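Local coordinates for putative uncharacterized protein lp_3323 (Lactobacillus plantarum, PDB 3DC7) that is of unknown function but probably acts as an esterase or acylhydrolase, as a GDSL-like member of the SGNH hydrolase clan, at residues T110-Y113 and G114-M118; L155-R158 and Q159-E163; A167-T170 and A171-G174. One frame throughout, in Å; residues are numbered along the deposited sequence.

The three contacts follow one another along the chain in the order 1, 2, 3. Contact 1 is the start of helix 112-126. Contacts 2 and 3 are the entry and the exit of helix 159-173, with centres about 18 Å apart. Contact 1 has its centre about 15 Å from that of contact 2 and about 12 Å from that of contact 3. The two helices pack together: Phe112 meets Tyr162, and Tyr113 OH probably hydrogen-bonds Gln168 OE1 (2.9 Å). Helix 112-126 links strands 85-89 and 132-136, and helix 159-173 leads on to strand 177-179. These are crossovers of the parallel sheet, as expected for an SGNH hydrolase fold.

Contact 1: T110-Y113 and G114-M118; sequences TTFY and GALMM
Leu116 lies one turn after Phe112 at the start of helix 112-126, and one of its methyls lies over a face of the Phe112 ring. From the base outward, Leu116 CB sits 3.7 Å from both Phe112 O and Tyr113 O. Leu116 CG comes to 3.4 Å from Phe112 O. The CD1 methyl then reaches the ring, with Leu116 CD1 3.7 Å from Phe112 CE2. This is a CH-pi contact, and CD1 is 26° off the ring normal. Phe112 has CG anti to the backbone N (chi1 -170°), which turns the ring toward this leucine branch. The ring is also packed against Ile166 of helix 159-173.

The backbone bonds are those of a regular helix. Leu116 N reaches Phe112 O at 3.0 Å, and the bond is nearly straight at 173°. Ala115 N bonds Thr111 O, and Met117 (a selenomethionine) donates from its N to Tyr113 O.

Thr111 is the N-cap. Its OG1 accepts from Gly114 N at 3.3 Å, so the hydroxyl serves an amide of the first turn. Thr111 OG1 is also hydrogen-bonded to Asp106 OD2, which ties the cap to the preceding loop. A valine here would probably leave Gly114 N and Asp106 without their shared partner and make the helix start less well defined. Gly114 suits its place, because a beta carbon there would lie tight against Thr111 OG1.

The contact thus joins two chemistries. A hydroxyl closes the polar N-terminus, and one turn on a leucine methyl rests on an aromatic face. The cap probably fixes where the helix begins, while the Phe112 ring also reaches helix 159-173.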
ATOM      1  N   THR A 110     -23.149  -8.270  15.159  1.00 32.86           N
ATOM      2  CA  THR A 110     -22.884  -9.600  15.692  1.00 31.65           C
ATOM      3  C   THR A 110     -21.509 -10.136  15.265  1.00 30.01           C
ATOM      4  O   THR A 110     -20.883 -10.911  15.990  1.00 28.98           O
ATOM      5  CB  THR A 110     -24.070 -10.553  15.323  1.00 31.72           C
ATOM      6  OG1 THR A 110     -24.784 -10.899  16.516  1.00 33.84           O
ATOM      7  CG2 THR A 110     -23.625 -11.825  14.612  1.00 33.00           C
ATOM      8  N   THR A 111     -21.043  -9.702  14.091  1.00 28.02           N
ATOM      9  CA  THR A 111     -19.753 -10.147  13.578  1.00 26.72           C
ATOM     10  C   THR A 111     -18.843  -8.958  13.338  1.00 25.77           C
ATOM     11  O   THR A 111     -19.306  -7.818  13.246  1.00 26.17           O
ATOM     12  CB  THR A 111     -19.887 -10.981  12.274  1.00 26.51           C
ATOM     13  OG1 THR A 111     -20.480 -10.190  11.239  1.00 24.76           O
ATOM     14  CG2 THR A 111     -20.724 -12.250  12.502  1.00 27.14           C
ATOM     15  N   PHE A 112     -17.549  -9.227  13.237  1.00 24.41           N
ATOM     16  CA  PHE A 112     -16.557  -8.173  13.011  1.00 23.76           C
ATOM     17  C   PHE A 112     -16.795  -7.460  11.681  1.00 22.96           C
ATOM     18  O   PHE A 112     -16.719  -6.244  11.610  1.00 22.79           O
ATOM     19  CB  PHE A 112     -15.149  -8.763  13.047  1.00 23.16           C
ATOM     20  CG  PHE A 112     -14.057  -7.730  13.062  1.00 23.18           C
ATOM     21  CD1 PHE A 112     -13.979  -6.791  14.087  1.00 21.31           C
ATOM     22  CD2 PHE A 112     -13.095  -7.711  12.065  1.00 21.54           C
ATOM     23  CE1 PHE A 112     -12.959  -5.847  14.107  1.00 21.29           C
ATOM     24  CE2 PHE A 112     -12.069  -6.765  12.086  1.00 20.81           C
ATOM     25  CZ  PHE A 112     -12.009  -5.831  13.105  1.00 18.00           C
ATOM     26  N   TYR A 113     -17.092  -8.229  10.639  1.00 22.83           N
ATOM     27  CA  TYR A 113     -17.373  -7.679   9.310  1.00 22.92           C
ATOM     28  C   TYR A 113     -18.626  -6.820   9.284  1.00 23.21           C
ATOM     29  O   TYR A 113     -18.632  -5.727   8.705  1.00 23.02           O
ATOM     30  CB  TYR A 113     -17.527  -8.799   8.296  1.00 23.04           C
ATOM     31  CG  TYR A 113     -16.256  -9.252   7.628  1.00 22.24           C
ATOM     32  CD1 TYR A 113     -15.678  -8.506   6.581  1.00 22.61           C
ATOM     33  CD2 TYR A 113     -15.652 -10.454   7.990  1.00 23.87           C
ATOM     34  CE1 TYR A 113     -14.516  -8.950   5.933  1.00 22.07           C
ATOM     35  CE2 TYR A 113     -14.489 -10.901   7.359  1.00 21.82           C
ATOM     36  CZ  TYR A 113     -13.932 -10.147   6.337  1.00 23.62           C
ATOM     37  OH  TYR A 113     -12.797 -10.602   5.722  1.00 23.78           O
ATOM     38  N   GLY A 114     -19.690  -7.322   9.910  1.00 23.49           N
ATOM     39  CA  GLY A 114     -20.934  -6.577  10.034  1.00 23.02           C
ATOM     40  C   GLY A 114     -20.759  -5.302  10.826  1.00 23.00           C
ATOM     41  O   GLY A 114     -21.316  -4.267  10.469  1.00 22.91           O
ATOM     42  N   ALA A 115     -19.966  -5.355  11.891  1.00 23.71           N
ATOM     43  CA  ALA A 115     -19.774  -4.175  12.729  1.00 24.24           C
ATOM     44  C   ALA A 115     -18.940  -3.076  12.043  1.00 25.24           C
ATOM     45  O   ALA A 115     -19.277  -1.898  12.162  1.00 25.15           O
ATOM     46  CB  ALA A 115     -19.214  -4.546  14.066  1.00 23.71           C
ATOM     47  N   LEU A 116     -17.886  -3.456  11.314  1.00 26.15           N
ATOM     48  CA  LEU A 116     -17.178  -2.524  10.420  1.00 27.45           C
ATOM     49  C   LEU A 116     -18.109  -1.821   9.423  1.00 28.67           C
ATOM     50  O   LEU A 116     -18.030  -0.602   9.264  1.00 28.49           O
ATOM     51  CB  LEU A 116     -16.044  -3.226   9.661  1.00 27.43           C
ATOM     52  CG  LEU A 116     -14.821  -3.631  10.494  1.00 28.07           C
ATOM     53  CD1 LEU A 116     -13.947  -4.634   9.741  1.00 29.30           C
ATOM     54  CD2 LEU A 116     -14.020  -2.397  10.903  1.00 28.79           C
HETATM   55  N   MSE A 117     -18.996  -2.577   8.772  1.00 30.11           N
HETATM   56  CA  MSE A 117     -19.930  -1.988   7.803  1.00 32.25           C
HETATM   57  C   MSE A 117     -20.800  -0.879   8.408  1.00 31.82           C
HETATM   58  O   MSE A 117     -20.959   0.199   7.827  1.00 31.21           O
HETATM   59  CB  MSE A 117     -20.825  -3.054   7.169  1.00 33.42           C
HETATM   60  CG  MSE A 117     -21.864  -2.451   6.237  1.00 40.00           C
HETATM   61 SE   MSE A 117     -22.953  -3.775   5.328  1.00 60.20          SE
HETATM   62  CE  MSE A 117     -21.587  -4.619   4.168  1.00 54.27           C
HETATM   63  N   MSE A 118     -21.365  -1.148   9.579  1.00 31.76           N
HETATM   64  CA  MSE A 118     -22.187  -0.156  10.224  1.00 32.45           C
HETATM   65  C   MSE A 118     -21.376   1.024  10.729  1.00 30.58           C
HETATM   66  O   MSE A 118     -21.817   2.164  10.598  1.00 30.21           O
HETATM   67  CB  MSE A 118     -23.015  -0.777  11.324  1.00 33.80           C
HETATM   68  CG  MSE A 118     -24.164  -1.578  10.759  1.00 41.99           C
HETATM   69 SE   MSE A 118     -24.849  -2.691  12.165  1.00 61.36          SE
HETATM   70  CE  MSE A 118     -26.089  -1.366  12.929  1.00 56.21           C
TER

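Contact 2: L155-R158 and Q159-E163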
ATOM      1  N   LEU A 155     -11.566 -18.701  18.969  1.00 27.95           N
ATOM      2  CA  LEU A 155     -12.400 -19.127  17.857  1.00 28.50           C
ATOM      3  C   LEU A 155     -11.533 -19.708  16.751  1.00 28.43           C
ATOM      4  O   LEU A 155     -12.036 -20.113  15.713  1.00 28.82           O
ATOM      5  CB  LEU A 155     -13.214 -17.950  17.313  1.00 28.67           C
ATOM      6  CG  LEU A 155     -14.041 -17.154  18.311  1.00 29.99           C
ATOM      7  CD1 LEU A 155     -14.605 -15.944  17.612  1.00 31.39           C
ATOM      8  CD2 LEU A 155     -15.157 -18.010  18.924  1.00 31.65           C
ATOM      9  N   GLY A 156     -10.224 -19.718  16.966  1.00 28.40           N
ATOM     10  CA  GLY A 156      -9.298 -20.289  15.995  1.00 28.37           C
ATOM     11  C   GLY A 156      -8.887 -19.412  14.828  1.00 28.29           C
ATOM     12  O   GLY A 156      -8.217 -19.898  13.922  1.00 28.30           O
ATOM     13  N   TYR A 157      -9.283 -18.132  14.827  1.00 28.22           N
ATOM     14  CA  TYR A 157      -8.811 -17.196  13.808  1.00 27.86           C
ATOM     15  C   TYR A 157      -7.485 -16.591  14.230  1.00 27.58           C
ATOM     16  O   TYR A 157      -7.136 -16.597  15.406  1.00 27.89           O
ATOM     17  CB  TYR A 157      -9.805 -16.066  13.552  1.00 28.45           C
ATOM     18  CG  TYR A 157     -11.158 -16.506  13.072  1.00 29.17           C
ATOM     19  CD1 TYR A 157     -11.354 -16.930  11.760  1.00 30.13           C
ATOM     20  CD2 TYR A 157     -12.251 -16.502  13.941  1.00 31.31           C
ATOM     21  CE1 TYR A 157     -12.606 -17.338  11.324  1.00 31.34           C
ATOM     22  CE2 TYR A 157     -13.507 -16.909  13.519  1.00 32.69           C
ATOM     23  CZ  TYR A 157     -13.676 -17.321  12.214  1.00 33.05           C
ATOM     24  OH  TYR A 157     -14.923 -17.715  11.810  1.00 34.32           O
ATOM     25  N   ARG A 158      -6.760 -16.062  13.250  1.00 27.09           N
ATOM     26  CA  ARG A 158      -5.499 -15.369  13.473  0.50 26.52           C
ATOM     27  C   ARG A 158      -5.763 -13.865  13.485  1.00 26.08           C
ATOM     28  O   ARG A 158      -6.746 -13.408  12.919  1.00 25.24           O
ATOM     29  CB  ARG A 158      -4.505 -15.732  12.362  0.50 26.94           C
ATOM     30  CG  ARG A 158      -4.432 -17.241  12.055  0.50 27.24           C
ATOM     31  CD  ARG A 158      -3.846 -17.544  10.668  0.50 27.38           C
ATOM     32  NE  ARG A 158      -4.618 -16.904   9.606  0.50 27.75           N
ATOM     33  CZ  ARG A 158      -4.727 -17.352   8.358  0.50 27.87           C
ATOM     34  NH1 ARG A 158      -4.124 -18.471   7.980  0.50 26.63           N
ATOM     35  NH2 ARG A 158      -5.461 -16.676   7.483  0.50 28.14           N
ATOM     36  N   GLN A 159      -4.882 -13.103  14.132  1.00 25.47           N
ATOM     37  CA  GLN A 159      -5.011 -11.638  14.157  1.00 24.84           C
ATOM     38  C   GLN A 159      -5.107 -11.071  12.734  1.00 24.69           C
ATOM     39  O   GLN A 159      -5.923 -10.185  12.474  1.00 23.96           O
ATOM     40  CB  GLN A 159      -3.856 -10.993  14.947  1.00 24.10           C
ATOM     41  CG  GLN A 159      -4.043  -9.498  15.227  1.00 23.18           C
ATOM     42  CD  GLN A 159      -2.892  -8.886  16.031  1.00 23.26           C
ATOM     43  OE1 GLN A 159      -2.038  -9.600  16.579  1.00 21.67           O
ATOM     44  NE2 GLN A 159      -2.857  -7.553  16.094  1.00 22.61           N
ATOM     45  N   SER A 160      -4.295 -11.617  11.822  1.00 24.98           N
ATOM     46  CA  SER A 160      -4.268 -11.196  10.416  1.00 25.73           C
ATOM     47  C   SER A 160      -5.574 -11.436   9.649  1.00 25.60           C
ATOM     48  O   SER A 160      -5.767 -10.869   8.574  1.00 26.01           O
ATOM     49  CB  SER A 160      -3.105 -11.852   9.676  1.00 26.00           C
ATOM     50  OG  SER A 160      -3.296 -13.257   9.587  1.00 28.85           O
ATOM     51  N   ASP A 161      -6.467 -12.273  10.183  1.00 25.72           N
ATOM     52  CA  ASP A 161      -7.815 -12.417   9.585  1.00 25.22           C
ATOM     53  C   ASP A 161      -8.684 -11.193   9.866  1.00 24.39           C
ATOM     54  O   ASP A 161      -9.458 -10.763   9.010  1.00 24.04           O
ATOM     55  CB  ASP A 161      -8.503 -13.677  10.083  1.00 25.64           C
ATOM     56  CG  ASP A 161      -7.840 -14.932   9.579  1.00 27.72           C
ATOM     57  OD1 ASP A 161      -7.473 -14.960   8.385  1.00 30.52           O
ATOM     58  OD2 ASP A 161      -7.673 -15.892  10.365  1.00 29.47           O
ATOM     59  N   TYR A 162      -8.530 -10.626  11.066  1.00 23.50           N
ATOM     60  CA  TYR A 162      -9.221  -9.387  11.446  1.00 22.28           C
ATOM     61  C   TYR A 162      -8.608  -8.182  10.747  1.00 22.12           C
ATOM     62  O   TYR A 162      -9.302  -7.321  10.224  1.00 22.29           O
ATOM     63  CB  TYR A 162      -9.177  -9.205  12.960  1.00 21.62           C
ATOM     64  CG  TYR A 162      -9.994 -10.233  13.711  1.00 21.15           C
ATOM     65  CD1 TYR A 162      -9.534 -11.540  13.869  1.00 20.25           C
ATOM     66  CD2 TYR A 162     -11.222  -9.900  14.266  1.00 19.80           C
ATOM     67  CE1 TYR A 162     -10.282 -12.479  14.554  1.00 19.89           C
ATOM     68  CE2 TYR A 162     -11.974 -10.840  14.954  1.00 20.02           C
ATOM     69  CZ  TYR A 162     -11.494 -12.120  15.094  1.00 19.00           C
ATOM     70  OH  TYR A 162     -12.230 -13.050  15.770  1.00 19.05           O
ATOM     71  N   GLU A 163      -7.292  -8.140  10.745  1.00 22.53           N
ATOM     72  CA  GLU A 163      -6.525  -7.157   9.991  1.00 23.49           C
ATOM     73  C   GLU A 163      -6.938  -7.107   8.499  1.00 22.79           C
ATOM     74  O   GLU A 163      -7.109  -6.028   7.950  1.00 22.91           O
ATOM     75  CB  GLU A 163      -5.032  -7.451  10.189  1.00 24.12           C
ATOM     76  CG  GLU A 163      -4.092  -6.757   9.215  1.00 28.94           C
ATOM     77  CD  GLU A 163      -4.029  -5.257   9.445  1.00 32.72           C
ATOM     78  OE1 GLU A 163      -4.423  -4.811  10.547  1.00 34.60           O
ATOM     79  OE2 GLU A 163      -3.593  -4.537   8.518  1.00 33.76           O
TER
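Between Arg158 and Asp161 the chain turns from an extended residue into helix 159-173, and Asp161 N donates to Arg158 O at 3.0 Å from above the carbonyl plane. The Asp161 carboxylate returns to the same residue. Its OD2 accepts from Arg158 N at 3.0 Å, a nearly straight bond of 168° made on the anti side. Its OD1 takes Arg158 NH2 on the syn side at 2.8 Å, a salt bridge. Arg158 NE adds a weak bond to Asp161 OD2 at 3.3 Å. The arginine chain bends at chi3 (-58°), which brings the guanidinium edge, NE and NH2, up to the two carboxylate oxygens, the planes 32° apart. Arg158 has a second conformer, so this bridge describes one of two states. Tyr104 of a second subunit packs against Arg158 and Ser160.

Arg158 O lies in the plane of the Tyr162 ring, at its edge, 3.5 Å from Tyr162 CD1. Tyr157 CB touches Tyr162 CE1 at 3.8 Å, and the two side chains cross at about a right angle. Tyr162 OH is held by Gln99 O and Asn153 ND2.

One carboxylate therefore binds both the backbone and the side chain of Arg158, at the helix entry. Its negative charge near the helix N-terminus is likely to be favourable, and the arginine would balance it.

Contact 3: A167-T170 and A171-G174; sequences AQMT and ADYG
Met169, a selenomethionine, and Tyr173 meet because of their torsions: the methionine chain bends at chi2 (-55°) and again at chi3 (-60°), while Tyr173 CG stands anti to its carbonyl carbon (chi1 -71°). The two side chains then run alongside each other in the same direction. The methyl makes the touch, with Met169 CE 3.8 Å from Tyr173 CE1. Nearer the backbone, Met169 O lies in the plane of the tyrosine ring at its edge, 3.3 Å from Tyr173 CD1. Both side chains also pack on Met117 and Leu120 of helix 112-126.

The last turn of helix 159-173 tightens here. Asp172 N has two weak bonds, to Gln168 O at 3.5 Å and to Met169 O at 3.2 Å. Tyr173 N donates to Thr170 O at 3.1 Å. Gly174 then takes a positive phi, and its N bonds Ala171 O at 3.2 Å. This is a Schellman motif, and the backbone angles favour glycine.

A water links the turn to a carboxylate. It donates to Gln168 O at 3.1 Å and to Asp172 OD1 at 3.0 Å. Asp172 OD2 is hydrogen-bonded to Tyr104 OH, and OD1 also to Tyr181 OH of a third subunit. Thr170 OG1 is hydrogen-bonded to Ile166 O and only weakly to a bound sulfate.

The helix end thus combines apolar packing on helix 112-126 with an Asp172 carboxylate shared between Tyr104 of its own chain and Tyr181 of a third subunit. A carboxylate near a helix C-terminus would be expected to meet an unfavourable field. The two tyrosine hydroxyls and the water probably offset this by holding the Asp172 charge.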
ATOM      1  N   ALA A 167      -8.861  -4.059   6.270  1.00 22.49           N
ATOM      2  CA  ALA A 167      -8.382  -3.629   4.949  1.00 22.99           C
ATOM      3  C   ALA A 167      -9.492  -3.738   3.895  1.00 23.56           C
ATOM      4  O   ALA A 167      -9.744  -2.771   3.174  1.00 23.57           O
ATOM      5  CB  ALA A 167      -7.156  -4.393   4.535  1.00 23.35           C
ATOM      6  N   GLN A 168     -10.181  -4.883   3.828  1.00 24.13           N
ATOM      7  CA  GLN A 168     -11.265  -5.052   2.841  1.00 25.31           C
ATOM      8  C   GLN A 168     -12.434  -4.093   3.041  1.00 25.17           C
ATOM      9  O   GLN A 168     -12.875  -3.463   2.081  1.00 25.50           O
ATOM     10  CB  GLN A 168     -11.800  -6.483   2.809  1.00 25.77           C
ATOM     11  CG  GLN A 168     -10.782  -7.544   2.366  1.00 30.04           C
ATOM     12  CD  GLN A 168     -11.163  -8.953   2.846  1.00 34.65           C
ATOM     13  OE1 GLN A 168     -12.334  -9.226   3.154  1.00 33.88           O
ATOM     14  NE2 GLN A 168     -10.169  -9.856   2.901  1.00 34.55           N
HETATM   15  N   MSE A 169     -12.939  -3.993   4.261  1.00 24.83           N
HETATM   16  CA  MSE A 169     -14.087  -3.126   4.562  1.00 25.22           C
HETATM   17  C   MSE A 169     -13.773  -1.642   4.406  1.00 24.53           C
HETATM   18  O   MSE A 169     -14.589  -0.914   3.868  1.00 24.87           O
HETATM   19  CB  MSE A 169     -14.648  -3.374   5.965  1.00 25.84           C
HETATM   20  CG  MSE A 169     -15.300  -4.725   6.147  1.00 29.53           C
HETATM   21 SE   MSE A 169     -16.688  -5.026   4.811  1.00 42.28          SE
HETATM   22  CE  MSE A 169     -17.888  -3.550   5.194  1.00 36.81           C
ATOM     23  N   THR A 170     -12.617  -1.184   4.879  1.00 23.92           N
ATOM     24  CA  THR A 170     -12.274   0.243   4.718  1.00 23.85           C
ATOM     25  C   THR A 170     -12.211   0.648   3.249  1.00 24.46           C
ATOM     26  O   THR A 170     -12.629   1.749   2.898  1.00 24.42           O
ATOM     27  CB  THR A 170     -10.986   0.665   5.432  1.00 23.20           C
ATOM     28  OG1 THR A 170      -9.904  -0.174   5.027  1.00 24.10           O
ATOM     29  CG2 THR A 170     -11.155   0.572   6.917  1.00 22.04           C
ATOM     30  N   ALA A 171     -11.712  -0.268   2.408  1.00 25.10           N
ATOM     31  CA  ALA A 171     -11.613  -0.074   0.970  1.00 25.84           C
ATOM     32  C   ALA A 171     -12.950   0.265   0.337  1.00 26.68           C
ATOM     33  O   ALA A 171     -13.039   1.194  -0.465  1.00 26.73           O
ATOM     34  CB  ALA A 171     -11.006  -1.295   0.304  1.00 25.89           C
ATOM     35  N   ASP A 172     -13.988  -0.476   0.714  1.00 27.37           N
ATOM     36  CA  ASP A 172     -15.334  -0.267   0.179  1.00 28.26           C
ATOM     37  C   ASP A 172     -15.975   1.090   0.518  1.00 27.95           C
ATOM     38  O   ASP A 172     -16.956   1.493  -0.106  1.00 28.15           O
ATOM     39  CB  ASP A 172     -16.250  -1.389   0.641  1.00 28.70           C
ATOM     40  CG  ASP A 172     -15.965  -2.694  -0.057  1.00 30.82           C
ATOM     41  OD1 ASP A 172     -15.385  -2.697  -1.170  1.00 32.96           O
ATOM     42  OD2 ASP A 172     -16.333  -3.734   0.520  1.00 34.25           O
ATOM     43  N   TYR A 173     -15.415   1.793   1.490  1.00 27.44           N
ATOM     44  CA  TYR A 173     -15.958   3.077   1.896  1.00 27.15           C
ATOM     45  C   TYR A 173     -14.999   4.205   1.601  1.00 26.61           C
ATOM     46  O   TYR A 173     -15.294   5.363   1.876  1.00 26.86           O
ATOM     47  CB  TYR A 173     -16.344   3.036   3.377  1.00 27.79           C
ATOM     48  CG  TYR A 173     -17.553   2.174   3.607  1.00 28.17           C
ATOM     49  CD1 TYR A 173     -17.437   0.774   3.706  1.00 29.50           C
ATOM     50  CD2 TYR A 173     -18.819   2.739   3.678  1.00 28.61           C
ATOM     51  CE1 TYR A 173     -18.556  -0.035   3.892  1.00 29.02           C
ATOM     52  CE2 TYR A 173     -19.939   1.945   3.867  1.00 30.33           C
ATOM     53  CZ  TYR A 173     -19.800   0.564   3.971  1.00 30.39           C
ATOM     54  OH  TYR A 173     -20.916  -0.204   4.159  1.00 31.88           O
ATOM     55  N   GLY A 174     -13.855   3.851   1.021  1.00 26.00           N
ATOM     56  CA  GLY A 174     -12.838   4.817   0.630  1.00 25.07           C
ATOM     57  C   GLY A 174     -12.006   5.352   1.774  1.00 24.66           C
ATOM     58  O   GLY A 174     -11.300   6.348   1.613  1.00 24.73           O
TER
HETATM   59  O   HOH W   1     -12.835  -4.266  -0.924  1.00 38.46           O